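Local coordinates for protein carboxyvinyl-carboxyphosphonate phosphorylmutase (Bacillus anthracis, PDB 4IQD) that belongs to the phosphoenolpyruvate phosphomutase family of TIM-barrel enzymes and forms a two-chain assembly, modelled here with pyruvic acid bound, at residues G35-D38 and A39-L43; G70-S74 and T75-E79; Y242-T245 and S246-V249. All coordinates share one frame; numbering follows the deposited sequence.

Contact 1: residues G35-D38 and A39-L43; sequences GAHD and AMAAL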
ATOM      1  N   GLY A  35       5.144  10.800  -6.734  1.00 18.50           N
ATOM      2  CA  GLY A  35       3.963  10.026  -6.425  1.00 17.41           C
ATOM      3  C   GLY A  35       4.225   9.111  -5.242  1.00 23.13           C
ATOM      4  O   GLY A  35       5.259   8.450  -5.174  1.00 21.91           O
ATOM      5  N   ALA A  36       3.293   9.088  -4.296  1.00 23.30           N
ATOM      6  CA  ALA A  36       3.360   8.153  -3.182  1.00 19.40           C
ATOM      7  C   ALA A  36       2.040   7.411  -3.088  1.00 19.91           C
ATOM      8  O   ALA A  36       1.032   7.987  -2.688  1.00 23.43           O
ATOM      9  CB  ALA A  36       3.651   8.886  -1.884  1.00 17.31           C
ATOM     10  N   HIS A  37       2.040   6.138  -3.466  1.00 17.27           N
ATOM     11  CA  HIS A  37       0.808   5.357  -3.480  1.00 17.37           C
ATOM     12  C   HIS A  37       0.377   4.908  -2.090  1.00 27.00           C
ATOM     13  O   HIS A  37      -0.761   4.484  -1.901  1.00 27.85           O
ATOM     14  CB  HIS A  37       0.936   4.151  -4.410  1.00 17.45           C
ATOM     15  CG  HIS A  37       1.994   3.173  -3.994  1.00 19.53           C
ATOM     16  ND1 HIS A  37       3.321   3.347  -4.297  1.00 17.58           N
ATOM     17  CD2 HIS A  37       1.909   2.012  -3.307  1.00 17.90           C
ATOM     18  CE1 HIS A  37       4.022   2.336  -3.811  1.00 17.80           C
ATOM     19  NE2 HIS A  37       3.178   1.508  -3.205  1.00 18.01           N
ATOM     20  N   ASP A  38       1.288   4.996  -1.123  1.00 26.74           N
ATOM     21  CA  ASP A  38       0.972   4.638   0.256  1.00 23.68           C
ATOM     22  C   ASP A  38       1.793   5.442   1.266  1.00 22.89           C
ATOM     23  O   ASP A  38       2.688   6.200   0.888  1.00 21.12           O
ATOM     24  CB  ASP A  38       1.130   3.129   0.480  1.00 26.76           C
ATOM     25  CG  ASP A  38       2.585   2.682   0.550  1.00 27.70           C
ATOM     26  OD1 ASP A  38       3.494   3.475   0.233  1.00 28.19           O
ATOM     27  OD2 ASP A  38       2.821   1.512   0.917  1.00 30.63           O
ATOM     28  N   ALA A  39       1.498   5.258   2.549  1.00 21.65           N
ATOM     29  CA  ALA A  39       2.133   6.055   3.591  1.00 23.39           C
ATOM     30  C   ALA A  39       3.629   5.783   3.739  1.00 24.93           C
ATOM     31  O   ALA A  39       4.386   6.684   4.085  1.00 27.30           O
ATOM     32  CB  ALA A  39       1.416   5.871   4.918  1.00 23.51           C
HETATM   33  N   MSE A  40       4.061   4.552   3.479  1.00 23.85           N
HETATM   34  CA  MSE A  40       5.488   4.246   3.572  1.00 23.09           C
HETATM   35  C   MSE A  40       6.282   4.969   2.491  1.00 18.56           C
HETATM   36  O   MSE A  40       7.332   5.543   2.769  1.00 21.32           O
HETATM   37  CB  MSE A  40       5.759   2.741   3.516  1.00 23.77           C
HETATM   38  CG  MSE A  40       7.244   2.386   3.584  1.00 26.11           C
HETATM   39 SE   MSE A  40       8.125   3.070   5.191  0.55 23.48          SE
HETATM   40  CE  MSE A  40       9.977   2.824   4.682  1.00 92.42           C
ATOM     41  N   ALA A  41       5.775   4.941   1.260  1.00 18.24           N
ATOM     42  CA  ALA A  41       6.396   5.677   0.168  1.00 25.43           C
ATOM     43  C   ALA A  41       6.415   7.170   0.483  1.00 27.29           C
ATOM     44  O   ALA A  41       7.376   7.868   0.169  1.00 28.37           O
ATOM     45  CB  ALA A  41       5.664   5.413  -1.144  1.00 17.73           C
ATOM     46  N   ALA A  42       5.350   7.645   1.121  1.00 17.98           N
ATOM     47  CA  ALA A  42       5.249   9.043   1.516  1.00 18.03           C
ATOM     48  C   ALA A  42       6.344   9.420   2.514  1.00 19.66           C
ATOM     49  O   ALA A  42       6.944  10.489   2.420  1.00 20.47           O
ATOM     50  CB  ALA A  42       3.876   9.319   2.105  1.00 19.03           C
ATOM     51  N   LEU A  43       6.603   8.529   3.462  1.00 18.63           N
ATOM     52  CA  LEU A  43       7.619   8.762   4.480  1.00 19.00           C
ATOM     53  C   LEU A  43       9.030   8.764   3.901  1.00 18.94           C
ATOM     54  O   LEU A  43       9.874   9.559   4.307  1.00 19.16           O
ATOM     55  CB  LEU A  43       7.502   7.712   5.585  1.00 27.14           C
ATOM     56  CG  LEU A  43       6.254   7.841   6.462  1.00 28.08           C
ATOM     57  CD1 LEU A  43       6.009   6.569   7.267  1.00 29.10           C
ATOM     58  CD2 LEU A  43       6.382   9.047   7.382  1.00 28.47           C
TER
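Asp38 OD1 takes the amide Ala41 N at 2.9 Å, an N-cap bond that starts helix 39-48 at the turn where the chain leaves barrel strand 31-34. The bond is fairly straight and meets the oxygen on the syn side, but 33° out of the carboxylate plane. The short acid arm reaches this first-turn amide because CG sits between the backbone N and the carbonyl carbon (chi1 74°), bending the group back over the helix end. This bond is what suits aspartate to the place. A second hydrogen bond spans the turn from the backbone: Asp38 O accepts from Ala42 N at 3.0 Å, with the donor in the carbonyl plane.

The remaining contacts are apolar or run alongside. Small side chains let the loop and the first helical turn come together: Ala36 CB touches Ala41 CB at 4.1 Å and Ala42 CB at 4.0 Å. Selenomethionine Met40 runs alongside the acid, its CB 4.1 Å from Asp38 OD1. Buried His37 points its ND1 to Ser246 OG, a hydrogen bond beyond this turn, while Asp38 OD1 lies 4.0 Å above one face of the His37 ring, offset toward its rim.

Contact 2: residues G70-S74 and T75-E79; sequences GIVTS and TEVAE. With PYR (pyruvic acid), chain F.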
ATOM      1  N   GLY A  70     -11.427   4.222 -13.639  1.00 34.60           N
ATOM      2  CA  GLY A  70     -12.426   5.000 -12.928  1.00 33.09           C
ATOM      3  C   GLY A  70     -13.483   4.165 -12.230  1.00 32.45           C
ATOM      4  O   GLY A  70     -14.677   4.421 -12.371  1.00 31.27           O
ATOM      5  N   ILE A  71     -13.043   3.168 -11.470  1.00 35.22           N
ATOM      6  CA  ILE A  71     -13.966   2.311 -10.732  1.00 33.24           C
ATOM      7  C   ILE A  71     -13.769   2.446  -9.230  1.00 29.91           C
ATOM      8  O   ILE A  71     -14.471   1.816  -8.442  1.00 28.30           O
ATOM      9  CB  ILE A  71     -13.827   0.840 -11.148  1.00 34.84           C
ATOM     10  CG1 ILE A  71     -12.396   0.355 -10.907  1.00 32.94           C
ATOM     11  CG2 ILE A  71     -14.228   0.670 -12.606  1.00 35.79           C
ATOM     12  CD1 ILE A  71     -12.072  -0.965 -11.565  1.00 33.56           C
ATOM     13  N   VAL A  72     -12.807   3.270  -8.838  1.00 27.62           N
ATOM     14  CA  VAL A  72     -12.638   3.602  -7.436  1.00 24.20           C
ATOM     15  C   VAL A  72     -13.527   4.786  -7.113  1.00 25.13           C
ATOM     16  O   VAL A  72     -13.946   5.516  -8.011  1.00 26.02           O
ATOM     17  CB  VAL A  72     -11.179   3.940  -7.091  1.00 25.32           C
ATOM     18  CG1 VAL A  72     -10.305   2.704  -7.226  1.00 25.73           C
ATOM     19  CG2 VAL A  72     -10.676   5.068  -7.971  1.00 20.71           C
ATOM     20  N   THR A  73     -13.821   4.965  -5.830  1.00 26.02           N
ATOM     21  CA  THR A  73     -14.716   6.028  -5.395  1.00 25.69           C
ATOM     22  C   THR A  73     -13.939   7.172  -4.764  1.00 22.92           C
ATOM     23  O   THR A  73     -12.789   7.006  -4.364  1.00 18.99           O
ATOM     24  CB  THR A  73     -15.738   5.513  -4.379  1.00 26.63           C
ATOM     25  OG1 THR A  73     -15.074   5.220  -3.146  1.00 27.76           O
ATOM     26  CG2 THR A  73     -16.419   4.260  -4.898  1.00 27.34           C
ATOM     27  N   SER A  74     -14.577   8.334  -4.681  1.00 25.73           N
ATOM     28  CA  SER A  74     -13.953   9.513  -4.104  1.00 27.45           C
ATOM     29  C   SER A  74     -13.592   9.260  -2.650  1.00 25.56           C
ATOM     30  O   SER A  74     -12.590   9.770  -2.157  1.00 27.14           O
ATOM     31  CB  SER A  74     -14.888  10.717  -4.194  1.00 30.08           C
ATOM     32  OG  SER A  74     -15.931  10.618  -3.239  1.00 33.77           O
ATOM     33  N   THR A  75     -14.416   8.464  -1.976  1.00 27.58           N
ATOM     34  CA  THR A  75     -14.203   8.125  -0.571  1.00 27.71           C
ATOM     35  C   THR A  75     -12.893   7.366  -0.371  1.00 31.39           C
ATOM     36  O   THR A  75     -12.144   7.635   0.570  1.00 26.13           O
ATOM     37  CB  THR A  75     -15.363   7.271  -0.020  1.00 28.60           C
ATOM     38  OG1 THR A  75     -16.597   7.981  -0.171  1.00 27.53           O
ATOM     39  CG2 THR A  75     -15.146   6.955   1.456  1.00 31.38           C
ATOM     40  N   GLU A  76     -12.624   6.420  -1.266  1.00 31.13           N
ATOM     41  CA  GLU A  76     -11.406   5.619  -1.211  1.00 26.15           C
ATOM     42  C   GLU A  76     -10.171   6.476  -1.431  1.00 23.21           C
ATOM     43  O   GLU A  76      -9.188   6.366  -0.701  1.00 24.06           O
ATOM     44  CB  GLU A  76     -11.448   4.519  -2.271  1.00 29.88           C
ATOM     45  CG  GLU A  76     -12.466   3.430  -1.999  1.00 35.41           C
ATOM     46  CD  GLU A  76     -12.658   2.505  -3.181  1.00 37.08           C
ATOM     47  OE1 GLU A  76     -12.771   3.011  -4.315  1.00 37.53           O
ATOM     48  OE2 GLU A  76     -12.694   1.274  -2.980  1.00 39.53           O
ATOM     49  N   VAL A  77     -10.227   7.325  -2.452  1.00 22.72           N
ATOM     50  CA  VAL A  77      -9.103   8.183  -2.798  1.00 20.39           C
ATOM     51  C   VAL A  77      -8.817   9.182  -1.683  1.00 24.57           C
ATOM     52  O   VAL A  77      -7.661   9.465  -1.369  1.00 25.21           O
ATOM     53  CB  VAL A  77      -9.364   8.935  -4.114  1.00 22.00           C
ATOM     54  CG1 VAL A  77      -8.167   9.792  -4.487  1.00 22.32           C
ATOM     55  CG2 VAL A  77      -9.682   7.948  -5.225  1.00 19.81           C
ATOM     56  N   ALA A  78      -9.879   9.698  -1.072  1.00 18.70           N
ATOM     57  CA  ALA A  78      -9.747  10.667   0.008  1.00 18.92           C
ATOM     58  C   ALA A  78      -9.153  10.042   1.273  1.00 30.08           C
ATOM     59  O   ALA A  78      -8.510  10.727   2.067  1.00 32.53           O
ATOM     60  CB  ALA A  78     -11.091  11.311   0.305  1.00 21.37           C
ATOM     61  N   GLU A  79      -9.366   8.743   1.457  1.00 28.65           N
ATOM     62  CA  GLU A  79      -8.813   8.046   2.617  1.00 27.88           C
ATOM     63  C   GLU A  79      -7.327   7.740   2.459  1.00 22.29           C
ATOM     64  O   GLU A  79      -6.558   7.881   3.403  1.00 23.83           O
ATOM     65  CB  GLU A  79      -9.579   6.757   2.903  1.00 35.89           C
ATOM     66  CG  GLU A  79     -10.646   6.897   3.969  1.00 44.67           C
ATOM     67  CD  GLU A  79     -10.867   5.610   4.738  1.00 51.33           C
ATOM     68  OE1 GLU A  79     -11.182   5.686   5.945  1.00 54.07           O
ATOM     69  OE2 GLU A  79     -10.720   4.522   4.140  1.00 52.69           O
TER
HETATM   70  C   PYR F 404      -7.000   1.894   3.090  1.00 59.29           C
HETATM   71  O   PYR F 404      -8.221   1.660   3.505  1.00 60.39           O
HETATM   72  OXT PYR F 404      -6.216   0.899   2.756  1.00 60.52           O
HETATM   73  CA  PYR F 404      -6.542   3.203   2.999  1.00 53.33           C
HETATM   74  O3  PYR F 404      -5.618   3.518   2.128  1.00 48.89           O
HETATM   75  CB  PYR F 404      -7.108   4.255   3.905  1.00 52.06           C
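A capping box made by Thr73 and Glu76 opens helix 74-88. Its stronger half is the hydrogen bond from Thr73 N to Glu76 OE1, 2.7 Å and nearly straight, which arrives on the anti side of the carboxylate, 21° out of its plane. The other half is weak: Glu76 N reaches back to Thr73 OG1 at 3.3 Å, the hydroxyl lying between the backbone N and the carbonyl carbon (chi1 70°), turned toward the helix end. The same hydroxyl donates a weak bond to Glu76 OE1, so threonine serves here as both acceptor and donor. The ordinary helix bonds begin at once, with Val77 N on Thr73 O at 3.2 Å and Ala78 N on Ser74 O.

Beside the box, Val72 CG2 meets Val77 CG2 at 4.1 Å, the two side chains crossing at about a right angle. This pairing of the residue before the cap with one in the first turn is a hydrophobic staple. Ser74 OG hydrogen-bonds to Glu112 on helix 103-115. Glu79, one turn on from Glu76, places OE2 3.6 Å from CB of a bound pyruvic acid, which Arg80 of the second subunit also binds. Chemically, the box gives Thr73 N a strong acceptor and Glu76 N a weak one, while a carboxylate near the helix start probably gains from the dipole.

Contact 3: residues Y242-T245 and S246-V249; sequences YPVT and SLRV
Val244 and Arg248 carry the contact, one turn apart where the chain passes from barrel strand 239-242 into helix 245-264. Val244 CB lies over one face of the Arg248 guanidinium, 3.9 Å above its plane and offset toward the rim, with Arg248 NH2 at 4.1 Å. The two side chains cross obliquely. Nearer the backbone, the aliphatic part of the arginine joins in: its CG lies beside the backbone N, anti to the carbonyl carbon (chi1 -65°), which lays Arg248 CG 3.3 Å from Val244 O. That carbonyl is the polar centre of the turn: it accepts from Arg248 N at 3.0 Å, nearly along the C=O axis, and more weakly from Leu247 N, so two amides share it. Val249 N then bonds to Thr245 O at 3.1 Å, and Val249 CG2 lies against the same oxygen. A branched valine suits position 244 because it offers an apolar contact at the rim of one guanidinium face without competing for the polar edges.

Beyond this, a water accepts a hydrogen bond from Ser246 N at 3.0 Å and also approaches Tyr242 O, between strand end and helix start, though the modelled 2.5 Å to that oxygen is doubtfully short. Glu220 forms a salt bridge with Arg248 NE and a hydrogen bond with Thr245 OG1. Arg248 NH2 is held by Thr219, which lines a pyruvic acid pocket together with Pro243 and Val244, and Thr245 packs on Val257 of the second subunit.

Buried arginine needs such partners: the acid probably balances its charge, the more so because Arg277 of the second subunit brings a like charge close. Held in this way and touched on one face by Val244, the guanidinium probably has little freedom to rotate.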
ATOM      1  N   TYR A 242       6.319  12.753 -10.621  1.00 18.78           N
ATOM      2  CA  TYR A 242       6.814  11.418 -10.926  1.00 23.11           C
ATOM      3  C   TYR A 242       5.794  10.449 -10.333  1.00 20.60           C
ATOM      4  O   TYR A 242       6.024   9.860  -9.278  1.00 19.19           O
ATOM      5  CB  TYR A 242       8.206  11.214 -10.316  1.00 21.28           C
ATOM      6  CG  TYR A 242       9.196  12.303 -10.687  1.00 21.56           C
ATOM      7  CD1 TYR A 242      10.062  12.149 -11.762  1.00 25.87           C
ATOM      8  CD2 TYR A 242       9.257  13.491  -9.967  1.00 25.72           C
ATOM      9  CE1 TYR A 242      10.961  13.142 -12.109  1.00 25.09           C
ATOM     10  CE2 TYR A 242      10.151  14.491 -10.308  1.00 27.14           C
ATOM     11  CZ  TYR A 242      10.999  14.310 -11.378  1.00 25.40           C
ATOM     12  OH  TYR A 242      11.890  15.301 -11.718  1.00 23.51           O
ATOM     13  N   PRO A 243       4.653  10.293 -11.023  1.00 23.17           N
ATOM     14  CA  PRO A 243       3.393   9.772 -10.481  1.00 18.42           C
ATOM     15  C   PRO A 243       3.398   8.311 -10.061  1.00 18.48           C
ATOM     16  O   PRO A 243       2.839   7.981  -9.015  1.00 20.26           O
ATOM     17  CB  PRO A 243       2.410   9.948 -11.649  1.00 24.01           C
ATOM     18  CG  PRO A 243       3.062  10.895 -12.581  1.00 25.04           C
ATOM     19  CD  PRO A 243       4.520  10.647 -12.445  1.00 25.64           C
ATOM     20  N   VAL A 244       3.992   7.445 -10.869  1.00 18.31           N
ATOM     21  CA  VAL A 244       3.788   6.012 -10.693  1.00 18.22           C
ATOM     22  C   VAL A 244       5.082   5.285 -10.329  1.00 21.06           C
ATOM     23  O   VAL A 244       5.087   4.081 -10.069  1.00 23.43           O
ATOM     24  CB  VAL A 244       3.179   5.409 -11.970  1.00 20.38           C
ATOM     25  CG1 VAL A 244       2.590   4.038 -11.699  1.00 25.91           C
ATOM     26  CG2 VAL A 244       2.101   6.329 -12.507  1.00 20.32           C
ATOM     27  N   THR A 245       6.171   6.041 -10.290  1.00 18.24           N
ATOM     28  CA  THR A 245       7.497   5.492 -10.067  1.00 18.27           C
ATOM     29  C   THR A 245       7.576   4.621  -8.815  1.00 18.15           C
ATOM     30  O   THR A 245       8.169   3.548  -8.842  1.00 18.16           O
ATOM     31  CB  THR A 245       8.533   6.619  -9.942  1.00 20.81           C
ATOM     32  OG1 THR A 245       8.265   7.626 -10.924  1.00 23.15           O
ATOM     33  CG2 THR A 245       9.929   6.077 -10.140  1.00 19.77           C
ATOM     34  N   SER A 246       6.959   5.082  -7.731  1.00 22.63           N
ATOM     35  CA  SER A 246       7.005   4.365  -6.458  1.00 20.60           C
ATOM     36  C   SER A 246       6.466   2.943  -6.576  1.00 22.25           C
ATOM     37  O   SER A 246       7.021   2.014  -5.997  1.00 25.01           O
ATOM     38  CB  SER A 246       6.234   5.129  -5.378  1.00 23.86           C
ATOM     39  OG  SER A 246       4.847   5.152  -5.661  1.00 28.88           O
ATOM     40  N   LEU A 247       5.392   2.774  -7.338  1.00 24.08           N
ATOM     41  CA  LEU A 247       4.774   1.464  -7.503  1.00 22.99           C
ATOM     42  C   LEU A 247       5.526   0.611  -8.520  1.00 22.14           C
ATOM     43  O   LEU A 247       5.586  -0.613  -8.388  1.00 24.20           O
ATOM     44  CB  LEU A 247       3.302   1.608  -7.899  1.00 24.62           C
ATOM     45  CG  LEU A 247       2.543   0.309  -8.179  1.00 27.81           C
ATOM     46  CD1 LEU A 247       1.211   0.292  -7.450  1.00 30.59           C
ATOM     47  CD2 LEU A 247       2.335   0.130  -9.675  1.00 27.34           C
ATOM     48  N   ARG A 248       6.100   1.258  -9.528  1.00 18.08           N
ATOM     49  CA  ARG A 248       6.852   0.552 -10.558  1.00 18.21           C
ATOM     50  C   ARG A 248       8.056  -0.169  -9.976  1.00 21.69           C
ATOM     51  O   ARG A 248       8.308  -1.326 -10.302  1.00 22.49           O
ATOM     52  CB  ARG A 248       7.317   1.512 -11.649  1.00 18.34           C
ATOM     53  CG  ARG A 248       6.202   2.150 -12.445  1.00 18.38           C
ATOM     54  CD  ARG A 248       6.658   2.381 -13.869  1.00 18.59           C
ATOM     55  NE  ARG A 248       5.923   3.447 -14.538  1.00 24.88           N
ATOM     56  CZ  ARG A 248       4.787   3.270 -15.201  1.00 26.77           C
ATOM     57  NH1 ARG A 248       4.242   2.063 -15.270  1.00 29.88           N
ATOM     58  NH2 ARG A 248       4.194   4.303 -15.788  1.00 20.73           N
ATOM     59  N   VAL A 249       8.798   0.524  -9.119  1.00 21.50           N
ATOM     60  CA  VAL A 249       9.990  -0.042  -8.499  1.00 19.05           C
ATOM     61  C   VAL A 249       9.637  -1.070  -7.427  1.00 21.24           C
ATOM     62  O   VAL A 249      10.360  -2.047  -7.231  1.00 22.99           O
ATOM     63  CB  VAL A 249      10.897   1.057  -7.890  1.00 18.30           C
ATOM     64  CG1 VAL A 249      11.492   1.927  -8.982  1.00 18.43           C
ATOM     65  CG2 VAL A 249      10.126   1.905  -6.899  1.00 29.90           C
TER
HETATM   66  O   HOH W   1       6.256   8.028  -7.523  1.00 18.78           O

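How the contacts relate
The contacts come in series along the chain, without nesting or crossing, and each closes a local turn leading into a helix. Contact 1 follows strand 31-34 and starts helix 39-48; contact 2 ends the loop after helix 57-63 and starts helix 74-88; contact 3, far later in sequence, follows strand 239-242 and starts helix 245-264. Contacts 1 and 3 meet in space because their strands are parallel neighbours: Gly35 N lies 2.9 Å from Tyr242 O, a probable hydrogen bond, and both contacts touch the second subunit. Contact 2 stands apart, its centre about 17 Å from that of contact 1 and about 19 Å from that of contact 3.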